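Local atomic coordinates of PbSGBP-B lipoprotein (Prevotella bryantii B14, PDB entry 6D2Y), a protein that probably binds polysaccharide at the cell surface as a lipoprotein of a polysaccharide utilization locus, and carries a magnesium ion. Residues P38-I43 with M112-A117; Q61-L66 with T95-V100; L78-A83 with S106-K111. One frame throughout, in Å; residues are numbered along the deposited sequence.

In the fold
The contacts lie in the N-terminal beta-sandwich domain, far from the magnesium site. Along the chain come 38-43, 61-66, 78-83, 95-100, 106-111 and 112-117, so the chain passes back and forth between the sheets, contacts 2 and 3 alternating inside the loop closed by contact 1. Contact 2 pairs two strands of the sheet 39-45, 63-69, 95-99; contact 3 ties the turn after strand 74-79 to the loop leading into strand 111-116, and these strands are neighbours in the other sheet; contact 1 spans the space between the sheets. Their centres lie about 12 to 15 Å apart. Leu66 meets Met112 and Met114, and Phe79 meets Ile64 and Met112, so one apolar core joins all three.

Contact 1: P38-I43 with M112-A117; sequences PTVYYI and MYMITA
Val40 and Met114 meet at an oblique angle, the CG2 methyl of Val40 lying 3.3 Å from the terminal methyl CE of Met114, closer than usual for two carbons. Both Met112 and Met114 are selenomethionine here, with selenium in place of sulfur. In Met114 the chain runs out extended through chi2 and then bends at chi3 (103°), which carries CE to Val40, while SE stays 4.1 Å from the same CG2. A long unbranched side chain suits this place, because the backbones are far apart: the CA atoms of Pro38 and Met114 are separated by 7.9 Å. Ile43 and Met112 approach differently, tip to tip, with Ile43 CD1 3.5 Å from Met112 CE. Extension of Ile43 through chi2 (-157°) sends CD1 away from its own strand, and the long chain of Met112 supplies the rest of the span. At the other end the ring of Pro38 offers its CD to the methyl of Thr116, 3.7 Å from CG2. The two-faced threonine suits this margin: its methyl packs on the proline while OG1 bonds to Ser118 OG. No hydrogen bond crosses the contact, as expected of facing sheets in a beta sandwich. Strand 39-45 pairs with 63-69, strand 111-116 lies between 74-79 and 121-129, and Leu66, Ile74, Phe79 and Tyr124 pack around the methionines.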
# COMPACT_ATOMS: atom_id res chain seq x y z
N PRO A 38 13.21 46.05 -13.95
CA PRO A 38 13.14 44.90 -14.86
C PRO A 38 11.70 44.52 -15.18
O PRO A 38 10.81 44.57 -14.33
CB PRO A 38 13.84 43.79 -14.07
CG PRO A 38 13.65 44.17 -12.64
CD PRO A 38 13.68 45.67 -12.61
N THR A 39 11.48 44.15 -16.44
CA THR A 39 10.19 43.68 -16.93
C THR A 39 10.37 42.31 -17.56
O THR A 39 11.46 41.94 -18.00
CB THR A 39 9.59 44.66 -17.95
OG1 THR A 39 10.30 44.56 -19.19
CG2 THR A 39 9.68 46.09 -17.44
N VAL A 40 9.27 41.55 -17.61
CA VAL A 40 9.26 40.23 -18.23
C VAL A 40 8.11 40.17 -19.22
O VAL A 40 6.94 40.28 -18.82
CB VAL A 40 9.14 39.09 -17.21
CG1 VAL A 40 8.74 37.80 -17.90
CG2 VAL A 40 10.45 38.89 -16.51
N TYR A 41 8.43 39.97 -20.49
CA TYR A 41 7.38 39.85 -21.50
C TYR A 41 6.77 38.46 -21.50
O TYR A 41 5.54 38.32 -21.61
CB TYR A 41 7.95 40.20 -22.88
CG TYR A 41 8.60 41.57 -22.97
CD1 TYR A 41 9.43 41.89 -24.03
CD2 TYR A 41 8.36 42.55 -22.01
CE1 TYR A 41 10.03 43.13 -24.13
CE2 TYR A 41 8.95 43.80 -22.10
CZ TYR A 41 9.78 44.08 -23.16
OH TYR A 41 10.36 45.32 -23.25
N TYR A 42 7.60 37.43 -21.36
CA TYR A 42 7.12 36.06 -21.23
C TYR A 42 8.28 35.19 -20.76
O TYR A 42 9.43 35.64 -20.68
CB TYR A 42 6.52 35.52 -22.53
CG TYR A 42 7.46 35.51 -23.72
CD1 TYR A 42 8.30 34.43 -23.96
CD2 TYR A 42 7.49 36.58 -24.61
CE1 TYR A 42 9.15 34.42 -25.05
CE2 TYR A 42 8.34 36.57 -25.71
CZ TYR A 42 9.17 35.49 -25.92
OH TYR A 42 10.02 35.48 -27.00
N ILE A 43 7.97 33.94 -20.44
CA ILE A 43 8.94 32.95 -20.00
C ILE A 43 8.88 31.76 -20.94
O ILE A 43 7.80 31.21 -21.19
CB ILE A 43 8.69 32.51 -18.55
CG1 ILE A 43 8.60 33.72 -17.63
CG2 ILE A 43 9.78 31.54 -18.09
CD1 ILE A 43 8.90 33.41 -16.18
N MSE A 112 6.76 34.94 -8.86
CA MSE A 112 8.22 34.98 -8.82
C MSE A 112 8.63 36.42 -8.55
O MSE A 112 8.32 37.31 -9.33
CB MSE A 112 8.81 34.48 -10.14
CG MSE A 112 10.13 35.14 -10.55
SE MSE A 112 10.93 34.30 -12.14
CE MSE A 112 10.06 35.36 -13.49
N TYR A 113 9.30 36.65 -7.43
CA TYR A 113 9.64 37.99 -6.99
C TYR A 113 11.02 38.37 -7.53
O TYR A 113 12.00 37.67 -7.28
CB TYR A 113 9.61 38.10 -5.47
CG TYR A 113 8.28 37.69 -4.87
CD1 TYR A 113 7.26 38.61 -4.70
CD2 TYR A 113 8.06 36.38 -4.48
CE1 TYR A 113 6.04 38.23 -4.15
CE2 TYR A 113 6.85 36.00 -3.93
CZ TYR A 113 5.84 36.93 -3.77
OH TYR A 113 4.64 36.55 -3.23
N MSE A 114 11.08 39.46 -8.27
CA MSE A 114 12.36 39.98 -8.73
C MSE A 114 12.79 41.13 -7.83
O MSE A 114 12.02 42.07 -7.62
CB MSE A 114 12.27 40.45 -10.17
CG MSE A 114 11.43 39.54 -11.03
SE MSE A 114 11.02 40.37 -12.74
CE MSE A 114 12.29 39.38 -13.76
N ILE A 115 14.01 41.05 -7.29
CA ILE A 115 14.53 42.04 -6.36
C ILE A 115 15.67 42.80 -7.02
O ILE A 115 16.65 42.19 -7.49
CB ILE A 115 14.99 41.43 -5.03
CG1 ILE A 115 13.87 40.64 -4.33
CG2 ILE A 115 15.46 42.53 -4.10
CD1 ILE A 115 14.38 39.75 -3.22
N THR A 116 15.56 44.12 -7.04
CA THR A 116 16.59 44.98 -7.60
C THR A 116 17.68 45.24 -6.57
O THR A 116 17.65 44.75 -5.43
CB THR A 116 15.96 46.28 -8.08
OG1 THR A 116 15.40 46.98 -6.96
CG2 THR A 116 14.85 45.97 -9.08
N ALA A 117 18.67 46.04 -6.98
CA ALA A 117 19.77 46.38 -6.08
C ALA A 117 19.28 47.19 -4.88
O ALA A 117 19.82 47.06 -3.78
CB ALA A 117 20.84 47.16 -6.84

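Contact 2: Q61-L66 with T95-V100; sequences QSTICL and TLIVSV
Leu66 and Leu96 lie side by side and point the same way, their CB atoms 4.1 Å apart and their CD2 methyls 4.2 Å apart. Leu66 also brings CD1 near Val98 CG1, and Ile64 CG1 lies 4.3 Å from Val98 CG1. Branched aliphatic residues suit this face, which looks into the sandwich toward Phe79, Met112 and Met114. On the other face Cys65 SG stands anti to its own nitrogen (chi1 178°) and rests 3.6 Å from Ile97 CG1; Ile97 CG2 in turn meets the methyl of Thr63. Between the two faces runs an antiparallel ladder, part of the three-stranded sheet in which strand 63-69 is central and strand 95-99 an outer member. Ile64 with Val98 and Leu66 with Leu96 are hydrogen-bonded pairs, whereas Thr63 with Ser99 and Cys65 with Ile97 are non-hydrogen-bonded pairs. The bond from Leu66 N to Leu96 O is short, 2.6 Å. Before strand 63-69 begins and after strand 95-99 ends, Val100 N still donates to Ser62 O at 2.8 Å, and Gln61 N gives Val100 O a weak bond. On the face of Cys65 and Ile97, the partly exposed Thr63 and Ser99 share a weak hydrogen bond of 3.3 Å between OG1 and OG.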
# COMPACT_ATOMS: atom_id res chain seq x y z
N GLN A 61 13.32 22.35 -10.04
CA GLN A 61 14.58 22.16 -10.74
C GLN A 61 14.47 22.42 -12.24
O GLN A 61 15.45 22.19 -12.96
CB GLN A 61 15.17 20.75 -10.53
CG GLN A 61 16.02 20.62 -9.28
CD GLN A 61 16.07 19.19 -8.76
OE1 GLN A 61 15.11 18.43 -8.93
NE2 GLN A 61 17.18 18.82 -8.14
N SER A 62 13.33 22.87 -12.73
CA SER A 62 13.21 23.19 -14.15
C SER A 62 13.98 24.46 -14.47
O SER A 62 13.93 25.44 -13.72
CB SER A 62 11.74 23.35 -14.54
OG SER A 62 11.01 22.17 -14.28
N THR A 63 14.70 24.43 -15.58
CA THR A 63 15.46 25.59 -16.04
C THR A 63 14.61 26.37 -17.04
O THR A 63 14.24 25.83 -18.09
CB THR A 63 16.79 25.16 -16.66
OG1 THR A 63 17.47 24.29 -15.75
CG2 THR A 63 17.66 26.37 -16.94
N ILE A 64 14.31 27.62 -16.72
CA ILE A 64 13.48 28.48 -17.55
C ILE A 64 14.29 29.69 -17.98
O ILE A 64 15.33 30.01 -17.40
CB ILE A 64 12.19 28.91 -16.82
CG1 ILE A 64 12.53 29.76 -15.60
CG2 ILE A 64 11.37 27.70 -16.42
CD1 ILE A 64 11.32 30.25 -14.84
N CYS A 65 13.79 30.38 -19.01
CA CYS A 65 14.45 31.56 -19.55
C CYS A 65 13.47 32.72 -19.59
O CYS A 65 12.42 32.63 -20.24
CB CYS A 65 15.01 31.29 -20.95
SG CYS A 65 15.79 32.74 -21.70
N LEU A 66 13.81 33.80 -18.90
CA LEU A 66 12.98 35.00 -18.89
C LEU A 66 13.24 35.82 -20.14
O LEU A 66 14.38 35.92 -20.61
CB LEU A 66 13.27 35.84 -17.64
CG LEU A 66 12.61 35.49 -16.31
CD1 LEU A 66 12.72 34.02 -15.96
CD2 LEU A 66 13.22 36.32 -15.20
N THR A 95 17.57 38.54 -21.70
CA THR A 95 17.30 37.16 -21.34
C THR A 95 17.97 36.84 -20.01
O THR A 95 19.13 37.21 -19.78
CB THR A 95 17.81 36.17 -22.40
OG1 THR A 95 19.23 36.29 -22.53
CG2 THR A 95 17.16 36.44 -23.75
N LEU A 96 17.24 36.15 -19.14
CA LEU A 96 17.76 35.64 -17.89
C LEU A 96 17.35 34.18 -17.77
O LEU A 96 16.16 33.86 -17.88
CB LEU A 96 17.26 36.44 -16.68
CG LEU A 96 17.82 36.14 -15.29
CD1 LEU A 96 17.68 37.35 -14.40
CD2 LEU A 96 17.14 34.95 -14.63
N ILE A 97 18.32 33.30 -17.56
CA ILE A 97 18.09 31.87 -17.43
C ILE A 97 18.35 31.48 -15.98
O ILE A 97 19.46 31.65 -15.47
CB ILE A 97 18.97 31.07 -18.41
CG1 ILE A 97 18.61 31.42 -19.85
CG2 ILE A 97 18.81 29.57 -18.17
CD1 ILE A 97 19.51 30.76 -20.88
N VAL A 98 17.32 30.97 -15.32
CA VAL A 98 17.38 30.58 -13.92
C VAL A 98 16.60 29.28 -13.75
O VAL A 98 15.64 29.01 -14.47
CB VAL A 98 16.83 31.69 -12.99
CG1 VAL A 98 15.34 31.93 -13.25
CG2 VAL A 98 17.07 31.36 -11.52
N SER A 99 17.03 28.46 -12.79
CA SER A 99 16.36 27.21 -12.48
C SER A 99 15.52 27.37 -11.22
O SER A 99 15.94 28.01 -10.25
CB SER A 99 17.37 26.08 -12.29
OG SER A 99 18.45 26.21 -13.20
N VAL A 100 14.32 26.79 -11.25
CA VAL A 100 13.42 26.85 -10.10
C VAL A 100 14.04 26.08 -8.94
O VAL A 100 14.55 24.97 -9.15
CB VAL A 100 12.05 26.29 -10.47
CG1 VAL A 100 11.04 26.53 -9.35
CG2 VAL A 100 11.55 26.90 -11.77

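Contact 3: L78-A83 with S106-K111; sequences LFNDQA and SVVTDK
With chi1 at -56°, the Asn80 amide sits beside its own backbone N and reaches segment 106-111, where OD1 accepts from two successive amides, Thr109 N at 3.1 Å and Asp110 N at 3.0 Å. The Asp110 bond lies nearly in line with the side-chain C=O; the Thr109 N-H comes in more obliquely. Two bonds to one oxygen should limit amide rotation, and ND2 donates to a water that donates to Asp110 OD1. In Asp81, chi1 of 53° puts the carboxylate between backbone N and carbonyl carbon, facing Ser106 and Val107: OD2 takes a hydrogen bond from Val107 N at 3.1 Å, from above the carboxylate plane, and a weak one from Ser106 N. Within the turn, Gln82 NE2 donates to Asp81 OD1 at 2.9 Å, likewise out of that plane. Short acceptor-tipped side chains suit this place, taking backbone N-H groups of the loop. Asn80 fits the positive phi (57°) at the second position of the type II' turn Phe79-Gln82, and its backbone N bonds to Lys111 O. The turn joins strands 74-79 and 82-83, the loop leads into strand 111-116, which pairs with 74-79, and Asp110 and Lys111 form salt bridges to Lys206 and Asp125, respectively.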
# COMPACT_ATOMS: atom_id res chain seq x y z
N LEU A 78 13.14 35.17 -6.17
CA LEU A 78 12.52 34.16 -5.32
C LEU A 78 11.29 33.60 -6.02
O LEU A 78 10.44 34.36 -6.49
CB LEU A 78 12.11 34.73 -3.97
CG LEU A 78 13.27 35.06 -3.04
CD1 LEU A 78 13.48 36.55 -3.16
CD2 LEU A 78 12.94 34.65 -1.59
N PHE A 79 11.21 32.28 -6.07
CA PHE A 79 9.99 31.58 -6.44
C PHE A 79 9.23 31.27 -5.15
O PHE A 79 9.69 30.46 -4.34
CB PHE A 79 10.32 30.30 -7.20
CG PHE A 79 10.83 30.54 -8.59
CD1 PHE A 79 12.17 30.79 -8.82
CD2 PHE A 79 9.96 30.50 -9.66
CE1 PHE A 79 12.64 31.01 -10.11
CE2 PHE A 79 10.42 30.71 -10.95
CZ PHE A 79 11.76 30.97 -11.17
N ASN A 80 8.09 31.94 -4.96
CA ASN A 80 7.34 31.89 -3.70
C ASN A 80 8.28 32.37 -2.60
O ASN A 80 8.74 33.52 -2.67
CB ASN A 80 6.74 30.50 -3.50
CG ASN A 80 5.87 30.07 -4.66
OD1 ASN A 80 4.77 30.60 -4.86
ND2 ASN A 80 6.35 29.11 -5.42
N ASP A 81 8.61 31.55 -1.60
CA ASP A 81 9.54 31.93 -0.55
C ASP A 81 10.91 31.28 -0.73
O ASP A 81 11.73 31.32 0.19
CB ASP A 81 8.96 31.57 0.82
CG ASP A 81 8.52 30.11 0.90
OD1 ASP A 81 8.75 29.36 -0.07
OD2 ASP A 81 7.95 29.72 1.94
N GLN A 82 11.17 30.67 -1.88
CA GLN A 82 12.42 29.97 -2.14
C GLN A 82 13.31 30.83 -3.02
O GLN A 82 12.91 31.21 -4.13
CB GLN A 82 12.15 28.62 -2.80
CG GLN A 82 11.24 27.71 -1.99
CD GLN A 82 11.80 27.41 -0.62
OE1 GLN A 82 12.96 27.01 -0.48
NE2 GLN A 82 10.98 27.60 0.41
N ALA A 83 14.50 31.14 -2.53
CA ALA A 83 15.44 31.95 -3.29
C ALA A 83 16.12 31.11 -4.36
O ALA A 83 16.52 29.96 -4.12
CB ALA A 83 16.50 32.56 -2.36
N SER A 106 6.85 26.83 1.53
CA SER A 106 6.01 26.73 2.72
C SER A 106 4.81 27.66 2.64
O SER A 106 3.71 27.29 3.07
CB SER A 106 6.83 27.03 3.97
OG SER A 106 7.67 25.93 4.30
N VAL A 107 4.99 28.87 2.11
CA VAL A 107 3.90 29.79 1.82
C VAL A 107 3.91 30.03 0.31
O VAL A 107 4.89 30.53 -0.25
CB VAL A 107 4.02 31.10 2.61
CG1 VAL A 107 5.43 31.65 2.52
CG2 VAL A 107 2.99 32.12 2.11
N VAL A 108 2.84 29.61 -0.37
CA VAL A 108 2.76 29.68 -1.82
C VAL A 108 1.92 30.88 -2.21
O VAL A 108 0.81 31.08 -1.70
CB VAL A 108 2.18 28.37 -2.40
CG1 VAL A 108 0.87 27.99 -1.73
CG2 VAL A 108 1.98 28.49 -3.91
N THR A 109 2.45 31.71 -3.11
CA THR A 109 1.73 32.86 -3.61
C THR A 109 1.61 32.86 -5.13
O THR A 109 0.98 33.77 -5.68
CB THR A 109 2.39 34.17 -3.15
OG1 THR A 109 3.80 34.12 -3.42
CG2 THR A 109 2.16 34.38 -1.66
N ASP A 110 2.18 31.87 -5.81
CA ASP A 110 2.15 31.77 -7.27
C ASP A 110 2.69 33.05 -7.91
O ASP A 110 2.09 33.64 -8.80
CB ASP A 110 0.74 31.45 -7.77
CG ASP A 110 0.33 30.02 -7.49
OD1 ASP A 110 1.22 29.19 -7.19
OD2 ASP A 110 -0.88 29.73 -7.57
N LYS A 111 3.85 33.48 -7.41
CA LYS A 111 4.54 34.64 -7.95
C LYS A 111 6.04 34.40 -7.88
O LYS A 111 6.53 33.73 -6.97
CB LYS A 111 4.18 35.93 -7.19
CG LYS A 111 2.72 36.35 -7.35
CD LYS A 111 2.34 37.51 -6.45
CE LYS A 111 0.83 37.70 -6.41
NZ LYS A 111 0.26 37.90 -7.78
O HOH W 1 3.71 28.26 -6.94